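Local coordinates for gdp-l-fucose synthetase (Naegleria fowleri, PDB 6AQZ), which probably catalyses the NADPH-dependent epimerisation and reduction that turn GDP-4-keto-6-deoxy-D-mannose into GDP-L-fucose, at residues A[208-216]-A[325-336]. Residues are numbered along the deposited sequence; the frame is centred on the assembly and turned at random.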
# COMPACT_ATOMS: atom_id res chain seq x y z
N LEU A 208 -4.02 15.27 24.26
CA LEU A 208 -4.50 15.11 25.63
C LEU A 208 -3.36 14.80 26.59
O LEU A 208 -3.22 15.51 27.60
CB LEU A 208 -5.61 14.06 25.66
CG LEU A 208 -6.58 13.96 26.83
CD1 LEU A 208 -7.89 13.26 26.42
CD2 LEU A 208 -5.90 13.21 27.96
N PRO A 209 -2.52 13.79 26.35
CA PRO A 209 -1.38 13.59 27.27
C PRO A 209 -0.46 14.79 27.32
O PRO A 209 0.12 15.07 28.38
CB PRO A 209 -0.69 12.34 26.71
CG PRO A 209 -1.16 12.21 25.32
CD PRO A 209 -2.53 12.76 25.29
N GLY A 210 -0.29 15.51 26.20
CA GLY A 210 0.51 16.73 26.23
C GLY A 210 -0.12 17.80 27.10
O GLY A 210 0.57 18.49 27.86
N LEU A 211 -1.45 17.92 27.05
CA LEU A 211 -2.10 18.89 27.91
C LEU A 211 -1.88 18.53 29.38
O LEU A 211 -1.71 19.42 30.22
CB LEU A 211 -3.58 18.97 27.59
CG LEU A 211 -3.86 19.74 26.31
CD1 LEU A 211 -5.35 19.78 26.04
CD2 LEU A 211 -3.27 21.14 26.35
N MET A 212 -1.86 17.23 29.70
CA MET A 212 -1.61 16.82 31.08
C MET A 212 -0.21 17.20 31.53
O MET A 212 -0.03 17.73 32.63
CB MET A 212 -1.80 15.31 31.24
CG MET A 212 -3.24 14.91 31.31
SD MET A 212 -3.45 13.14 31.57
CE MET A 212 -5.23 13.06 31.51
N HIS A 213 0.79 16.97 30.68
CA HIS A 213 2.16 17.32 31.05
C HIS A 213 2.31 18.83 31.14
O HIS A 213 3.03 19.34 32.02
CB HIS A 213 3.14 16.74 30.03
CG HIS A 213 4.55 16.71 30.51
ND1 HIS A 213 5.60 16.35 29.69
CD2 HIS A 213 5.09 17.02 31.71
CE1 HIS A 213 6.73 16.42 30.38
NE2 HIS A 213 6.45 16.82 31.60
N LYS A 214 1.64 19.55 30.25
CA LYS A 214 1.66 21.01 30.28
C LYS A 214 1.05 21.54 31.57
O LYS A 214 1.60 22.46 32.19
CB LYS A 214 0.90 21.55 29.06
CG LYS A 214 1.74 22.32 28.07
CD LYS A 214 1.49 21.84 26.67
CE LYS A 214 0.88 22.95 25.82
NZ LYS A 214 1.45 24.27 26.21
N CYS A 215 -0.07 20.96 31.99
CA CYS A 215 -0.72 21.40 33.21
C CYS A 215 0.18 21.11 34.42
O CYS A 215 0.26 21.91 35.36
CB CYS A 215 -2.09 20.74 33.35
SG CYS A 215 -3.13 21.43 34.68
N TYR A 216 0.82 19.94 34.41
CA TYR A 216 1.77 19.58 35.45
C TYR A 216 2.91 20.60 35.55
O TYR A 216 3.27 21.02 36.65
CB TYR A 216 2.31 18.18 35.18
CG TYR A 216 3.34 17.70 36.20
CD1 TYR A 216 4.70 17.99 36.03
CD2 TYR A 216 2.97 16.92 37.30
CE1 TYR A 216 5.65 17.54 36.93
CE2 TYR A 216 3.92 16.47 38.21
CZ TYR A 216 5.25 16.78 38.02
OH TYR A 216 6.20 16.33 38.93
N ILE A 325 -10.25 10.73 33.28
CA ILE A 325 -9.19 11.73 33.35
C ILE A 325 -8.54 11.73 34.73
O ILE A 325 -7.31 11.74 34.84
CB ILE A 325 -9.74 13.12 33.01
CG1 ILE A 325 -10.07 13.21 31.51
CG2 ILE A 325 -8.74 14.17 33.49
CD1 ILE A 325 -8.85 13.06 30.63
N LYS A 326 -9.34 11.70 35.80
CA LYS A 326 -8.79 11.72 37.16
C LYS A 326 -7.91 10.50 37.40
O LYS A 326 -6.85 10.60 38.05
CB LYS A 326 -9.91 11.80 38.20
N GLU A 327 -8.32 9.33 36.89
CA GLU A 327 -7.51 8.12 37.03
C GLU A 327 -6.18 8.28 36.29
O GLU A 327 -5.13 7.86 36.78
CB GLU A 327 -8.27 6.89 36.52
CG GLU A 327 -9.35 6.39 37.48
CD GLU A 327 -10.13 5.15 37.00
OE1 GLU A 327 -9.80 4.55 35.94
OE2 GLU A 327 -11.09 4.79 37.71
N THR A 328 -6.20 8.90 35.12
CA THR A 328 -4.95 9.09 34.39
C THR A 328 -4.04 10.10 35.09
O THR A 328 -2.84 9.85 35.25
CB THR A 328 -5.26 9.52 32.95
OG1 THR A 328 -6.13 8.55 32.34
CG2 THR A 328 -3.97 9.63 32.14
N VAL A 329 -4.61 11.23 35.54
CA VAL A 329 -3.82 12.23 36.25
C VAL A 329 -3.22 11.64 37.52
O VAL A 329 -2.03 11.85 37.81
CB VAL A 329 -4.68 13.48 36.56
CG1 VAL A 329 -3.96 14.38 37.54
CG2 VAL A 329 -5.00 14.25 35.30
N GLN A 330 -4.01 10.88 38.29
CA GLN A 330 -3.47 10.27 39.50
C GLN A 330 -2.34 9.31 39.16
O GLN A 330 -1.32 9.27 39.87
CB GLN A 330 -4.57 9.54 40.29
N TRP A 331 -2.48 8.55 38.08
CA TRP A 331 -1.38 7.70 37.62
C TRP A 331 -0.16 8.54 37.29
O TRP A 331 0.97 8.18 37.61
CB TRP A 331 -1.79 6.86 36.40
CG TRP A 331 -0.65 6.01 35.93
CD1 TRP A 331 -0.36 4.73 36.30
CD2 TRP A 331 0.40 6.40 35.03
NE1 TRP A 331 0.79 4.31 35.70
CE2 TRP A 331 1.28 5.31 34.91
CE3 TRP A 331 0.67 7.57 34.32
CZ2 TRP A 331 2.41 5.36 34.10
CZ3 TRP A 331 1.81 7.62 33.54
CH2 TRP A 331 2.66 6.52 33.43
N PHE A 332 -0.39 9.67 36.62
CA PHE A 332 0.71 10.51 36.17
C PHE A 332 1.46 11.12 37.35
O PHE A 332 2.69 11.12 37.37
CB PHE A 332 0.15 11.59 35.24
CG PHE A 332 1.18 12.39 34.54
CD1 PHE A 332 2.18 11.77 33.80
CD2 PHE A 332 1.14 13.78 34.56
CE1 PHE A 332 3.14 12.53 33.13
CE2 PHE A 332 2.09 14.53 33.88
CZ PHE A 332 3.08 13.90 33.16
N LEU A 333 0.72 11.58 38.37
CA LEU A 333 1.38 12.16 39.53
C LEU A 333 2.19 11.11 40.27
O LEU A 333 3.34 11.36 40.66
CB LEU A 333 0.35 12.81 40.45
CG LEU A 333 -0.32 14.04 39.84
CD1 LEU A 333 -1.55 14.46 40.65
CD2 LEU A 333 0.68 15.17 39.76
N GLU A 334 1.63 9.91 40.45
CA GLU A 334 2.33 8.88 41.21
C GLU A 334 3.51 8.29 40.44
O GLU A 334 4.41 7.74 41.08
CB GLU A 334 1.38 7.77 41.62
N ASN A 335 3.56 8.41 39.11
CA ASN A 335 4.58 7.72 38.33
C ASN A 335 5.41 8.65 37.45
O ASN A 335 6.16 8.17 36.60
CB ASN A 335 3.95 6.64 37.46
CG ASN A 335 3.38 5.50 38.27
OD1 ASN A 335 4.12 4.66 38.76
ND2 ASN A 335 2.05 5.48 38.42
N TYR A 336 5.38 9.96 37.71
CA TYR A 336 5.97 10.93 36.80
C TYR A 336 7.40 10.57 36.42
O TYR A 336 7.80 10.76 35.27
CB TYR A 336 5.94 12.32 37.43
CG TYR A 336 6.50 13.43 36.54
CD1 TYR A 336 5.76 13.92 35.46
CD2 TYR A 336 7.76 14.00 36.78
CE1 TYR A 336 6.25 14.94 34.65
CE2 TYR A 336 8.27 15.02 35.96
CZ TYR A 336 7.50 15.49 34.90
OH TYR A 336 7.97 16.50 34.08
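With CG anti to the backbone N in both Tyr216 (chi1 179°) and Tyr336, the two phenol rings are brought together and stack face to face, planes 20° apart. Tyr216 CE1 lies 3.4 Å from Tyr336 CZ. They belong to an aromatic cluster, completed by His213 and Phe332, where helix 207-221 packs across helix 321-335, toward the C-terminal end of the latter; the segments 208-216 and 325-335 cross at -54°. Phe332 enters edge-on: its rim is turned toward the faces of both Tyr216 and His213 in offset edge-to-face pairs, and its CE2 sits 3.9 Å from Tyr216 CB. Leu333 CD2 closes on the edge of the Tyr216 ring, in its plane. Phe200, from the loop after strand 184-194, stacks on Phe332, so the cluster reaches beyond the two helices.

Towards the other end the contact turns aliphatic. An extended Met212 chain delivers SD to 3.6 Å from Thr328 CG2, and its methyl CE packs 3.7 Å from Ile325 CD1 and also touches Val329 CG2. One turn back, Leu208 CD2 meets Ile325 CD1 tip to tip. Leu208, Ile325 and Thr328 also rest on Phe194, tying both helices to strand 184-194 of the Rossmann-type sheet.

The imidazole of His213 is held from two sides: ND1 is hydrogen-bonded to Phe200 O, while NE2 shares a 2.9 Å hydrogen bond with Tyr336 OH near the imidazole plane.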